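Local coordinates for outer membrane protein TP0453 (Treponema pallidum, PDB 3K8G), which alters membrane permeability at acidic pH and might take part in ligand transport, forming a beta-half-barrel with a large hydrophobic cavity, at residues Ser17-Asp20 / Val21-Tyr24; Cys153-Glu156 / Gly157-Gln160. One frame throughout, in Å; residues are numbered along the deposited sequence.

Contact 1: residues Ser17-Asp20 / Val21-Tyr24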
loop_
_atom_site.group_PDB
_atom_site.type_symbol
_atom_site.label_atom_id
_atom_site.label_comp_id
_atom_site.label_asym_id
_atom_site.label_seq_id
_atom_site.Cartn_x
_atom_site.Cartn_y
_atom_site.Cartn_z
ATOM N N SER A 17 -8.754 -2.126 10.189
ATOM C CA SER A 17 -9.966 -1.593 9.575
ATOM C C SER A 17 -10.019 -0.072 9.512
ATOM O O SER A 17 -9.440 0.594 10.332
ATOM C CB SER A 17 -11.176 -2.014 10.469
ATOM O OG SER A 17 -11.450 -3.331 10.150
ATOM N N GLY A 18 -10.843 0.433 8.599
ATOM C CA GLY A 18 -11.188 1.847 8.515
ATOM C C GLY A 18 -10.180 2.695 7.747
ATOM O O GLY A 18 -10.192 3.916 7.879
ATOM N N ALA A 19 -9.303 2.070 6.956
ATOM C CA ALA A 19 -8.266 2.830 6.269
ATOM C C ALA A 19 -8.884 3.568 5.029
ATOM O O ALA A 19 -9.875 3.111 4.447
ATOM C CB ALA A 19 -7.090 1.869 5.807
ATOM N N ASP A 20 -8.264 4.648 4.603
ATOM C CA ASP A 20 -8.662 5.306 3.351
ATOM C C ASP A 20 -8.121 4.612 2.100
ATOM O O ASP A 20 -8.746 4.692 1.024
ATOM C CB ASP A 20 -8.183 6.729 3.405
ATOM C CG ASP A 20 -8.815 7.471 4.549
ATOM O OD1 ASP A 20 -9.928 7.928 4.339
ATOM O OD2 ASP A 20 -8.256 7.524 5.670
ATOM N N VAL A 21 -6.938 3.982 2.221
ATOM C CA VAL A 21 -6.309 3.238 1.087
ATOM C C VAL A 21 -5.727 1.932 1.611
ATOM O O VAL A 21 -5.100 1.945 2.673
ATOM C CB VAL A 21 -5.141 4.024 0.415
ATOM C CG1 VAL A 21 -4.508 3.223 -0.738
ATOM C CG2 VAL A 21 -5.616 5.412 -0.078
ATOM N N TYR A 22 -5.993 0.813 0.909
ATOM C CA TYR A 22 -5.339 -0.445 1.222
ATOM C C TYR A 22 -4.408 -0.740 0.061
ATOM O O TYR A 22 -4.756 -0.445 -1.092
ATOM C CB TYR A 22 -6.358 -1.599 1.399
ATOM C CG TYR A 22 -7.045 -1.488 2.742
ATOM C CD1 TYR A 22 -6.427 -1.975 3.917
ATOM C CD2 TYR A 22 -8.294 -0.858 2.839
ATOM C CE1 TYR A 22 -7.079 -1.847 5.178
ATOM C CE2 TYR A 22 -8.940 -0.702 4.126
ATOM C CZ TYR A 22 -8.325 -1.207 5.247
ATOM O OH TYR A 22 -8.925 -1.007 6.461
ATOM N N LEU A 23 -3.246 -1.333 0.370
ATOM C CA LEU A 23 -2.219 -1.586 -0.641
ATOM C C LEU A 23 -1.658 -2.990 -0.480
ATOM O O LEU A 23 -1.532 -3.507 0.623
ATOM C CB LEU A 23 -1.051 -0.588 -0.508
ATOM C CG LEU A 23 -1.392 0.904 -0.467
ATOM C CD1 LEU A 23 -1.695 1.344 1.012
ATOM C CD2 LEU A 23 -0.205 1.731 -1.044
ATOM N N TYR A 24 -1.338 -3.628 -1.595
ATOM C CA TYR A 24 -0.617 -4.869 -1.524
ATOM C C TYR A 24 0.468 -4.864 -2.623
ATOM O O TYR A 24 0.162 -4.643 -3.798
ATOM C CB TYR A 24 -1.600 -6.037 -1.716
ATOM C CG TYR A 24 -0.893 -7.335 -1.966
ATOM C CD1 TYR A 24 -0.292 -8.035 -0.933
ATOM C CD2 TYR A 24 -0.829 -7.861 -3.260
ATOM C CE1 TYR A 24 0.393 -9.268 -1.193
ATOM C CE2 TYR A 24 -0.145 -9.076 -3.539
ATOM C CZ TYR A 24 0.433 -9.769 -2.502
ATOM O OH TYR A 24 1.076 -10.955 -2.800
#
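Ala19 meets the phenol of Tyr22 with both its backbone N-H and its methyl group. The polar part is a hydrogen bond from Ala19 N to Tyr22 OH, 3.1 Å long and nearly straight at 165°. The same hydroxyl bonds to the carbonyl oxygen of Gly16. It therefore ties down the loop at two points, as acceptor from Ala19 and as partner of Gly16. Gly18 N is also close to Tyr22 OH, but the angle is poor and it makes no bond.

The apolar part is a CH-pi contact. Ala19 CB lies over one face of the Tyr22 ring, 3.7 Å from the centroid and displaced toward the hydroxyl end. Of the ring atoms, Tyr22 CZ lies closest to Ala19 CB, at 3.4 Å. The Tyr22 ring leans back over the loop because its CG is anti to the carbonyl carbon and beside the backbone N (chi1 -76°).

The backbone part is a classic beta bulge. Asp20 and Val21 both face Phe61 on strand 54-62, just where strand 21-26 begins. Asp20 OD2 accepts a hydrogen bond from Ala63 N, just past the end of that strand.

The phenol thus makes both a polar and an apolar contact with the loop after helix 11-15. Its hydroxyl meets the polar backbone, while one face of its ring packs against the methyl of Ala19.

Contact 2: residues Cys153-Glu156 / Gly157-Gln160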
loop_
_atom_site.group_PDB
_atom_site.type_symbol
_atom_site.label_atom_id
_atom_site.label_comp_id
_atom_site.label_asym_id
_atom_site.label_seq_id
_atom_site.Cartn_x
_atom_site.Cartn_y
_atom_site.Cartn_z
ATOM N N CYS A 153 -3.813 -10.707 -2.721
ATOM C CA CYS A 153 -3.192 -10.877 -1.401
ATOM C C CYS A 153 -2.767 -12.304 -1.082
ATOM O O CYS A 153 -1.876 -12.501 -0.260
ATOM C CB CYS A 153 -4.074 -10.319 -0.259
ATOM S SG CYS A 153 -4.142 -8.508 -0.241
ATOM N N THR A 154 -3.390 -13.314 -1.693
ATOM C CA THR A 154 -2.903 -14.669 -1.443
ATOM C C THR A 154 -2.136 -15.293 -2.605
ATOM O O THR A 154 -1.940 -16.492 -2.631
ATOM C CB THR A 154 -4.031 -15.581 -1.035
ATOM O OG1 THR A 154 -5.039 -15.552 -2.043
ATOM C CG2 THR A 154 -4.616 -15.120 0.308
ATOM N N SER A 155 -1.695 -14.478 -3.554
ATOM C CA SER A 155 -1.088 -14.973 -4.783
ATOM C C SER A 155 0.442 -14.902 -4.824
ATOM O O SER A 155 1.036 -15.024 -5.915
ATOM C CB SER A 155 -1.664 -14.208 -5.981
ATOM O OG SER A 155 -3.035 -14.536 -6.167
ATOM N N GLU A 156 1.092 -14.709 -3.672
ATOM C CA GLU A 156 2.547 -14.481 -3.704
ATOM C C GLU A 156 3.270 -15.693 -4.274
ATOM O O GLU A 156 3.113 -16.810 -3.790
ATOM C CB GLU A 156 3.130 -14.007 -2.350
ATOM C CG GLU A 156 2.929 -14.951 -1.152
ATOM C CD GLU A 156 3.316 -14.314 0.184
ATOM O OE1 GLU A 156 2.403 -13.949 0.963
ATOM O OE2 GLU A 156 4.531 -14.178 0.460
ATOM N N GLY A 157 4.022 -15.460 -5.341
ATOM C CA GLY A 157 4.699 -16.528 -6.051
ATOM C C GLY A 157 4.121 -16.680 -7.438
ATOM O O GLY A 157 4.864 -16.901 -8.394
ATOM N N THR A 158 2.799 -16.547 -7.565
ATOM C CA THR A 158 2.151 -16.731 -8.865
ATOM C C THR A 158 1.883 -15.413 -9.589
ATOM O O THR A 158 1.799 -15.392 -10.822
ATOM C CB THR A 158 0.856 -17.583 -8.777
ATOM O OG1 THR A 158 -0.124 -16.897 -7.985
ATOM C CG2 THR A 158 1.143 -18.951 -8.161
ATOM N N SER A 159 1.767 -14.315 -8.836
ATOM C CA SER A 159 1.508 -13.008 -9.445
ATOM C C SER A 159 2.427 -11.914 -8.873
ATOM O O SER A 159 2.840 -11.968 -7.693
ATOM C CB SER A 159 0.025 -12.636 -9.290
ATOM O OG SER A 159 -0.279 -11.377 -9.883
ATOM N N GLN A 160 2.739 -10.930 -9.716
ATOM C CA GLN A 160 3.507 -9.742 -9.309
ATOM C C GLN A 160 2.664 -8.456 -9.418
ATOM O O GLN A 160 3.187 -7.347 -9.443
ATOM C CB GLN A 160 4.777 -9.637 -10.151
ATOM C CG GLN A 160 5.545 -10.995 -10.153
ATOM C CD GLN A 160 6.955 -10.879 -10.668
ATOM O OE1 GLN A 160 7.249 -10.022 -11.503
ATOM N NE2 GLN A 160 7.838 -11.746 -10.175
#
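Ser155 O is gripped by three donors, all from the residues that follow it. Thr158 N bonds to Ser155 O at 2.9 Å. Ser159 N approaches Ser155 O at 3.1 Å. The third donor is a side chain, with Thr158 OG1 lying 3.0 Å from Ser155 O. The two amides come in from roughly ahead of the carbonyl. The hydroxyl comes in more from the side, at a C=O...donor angle of 118°. All three donors stand somewhat out of the carbonyl plane. Thr158 OG1 sits between its own backbone N and carbonyl carbon (chi1 64°). This sets the hydroxyl beside the amide, where both can reach the same acceptor.

The Thr158 N bond closes a beta turn over residues 155-158. Glu156 and Gly157 are at its corner. It is a distorted type II turn, with Glu156 close to the ideal angles and Gly157 some way off. Gly157 has positive phi, and a side chain there would run into the carbonyl oxygen of Glu156. The Ser159 N bond spans one residue more and makes an alpha turn around the same acceptor. Together they reverse the chain between helix 147-153 and strand 162-166.

Side chains meet only lightly across the turn. Ser155 CB lies 3.7 Å from Thr158 OG1 and 4.0 Å from Ser159 CB. The polar ends of Ser155, Ser159 and Glu156 bond outside the turn. Ser155 OG bonds back to Lys151 O, near the end of the helix. Ser159 OG bonds to Thr161 OG1 and Glu152 OE2. Glu156 OE2 bonds to Thr55 OG1 on strand 54-62.

Contact 1 comes first along the chain and closes well before contact 2 opens. Their centres are about 19 Å apart. Contact 1 leads into strand 21-26. Contact 2 reverses the chain from helix 147-153 into strand 162-166, which pairs antiparallel with strand 21-26. Helix 147-153 also lies against Tyr22 and Tyr24. The two contacts touch through Tyr24, with Tyr24 CB packed 3.8 Å from Cys153 SG and Tyr24 OH 3.7 Å from Glu156 CB. Both Tyr24 and Glu156 reach strand 54-62, on the other side of strand 21-26 from strand 162-166. Each contact is local; the packing of Tyr24 on Cys153 and Glu156 brings these sequence-distant regions together in the half-barrel.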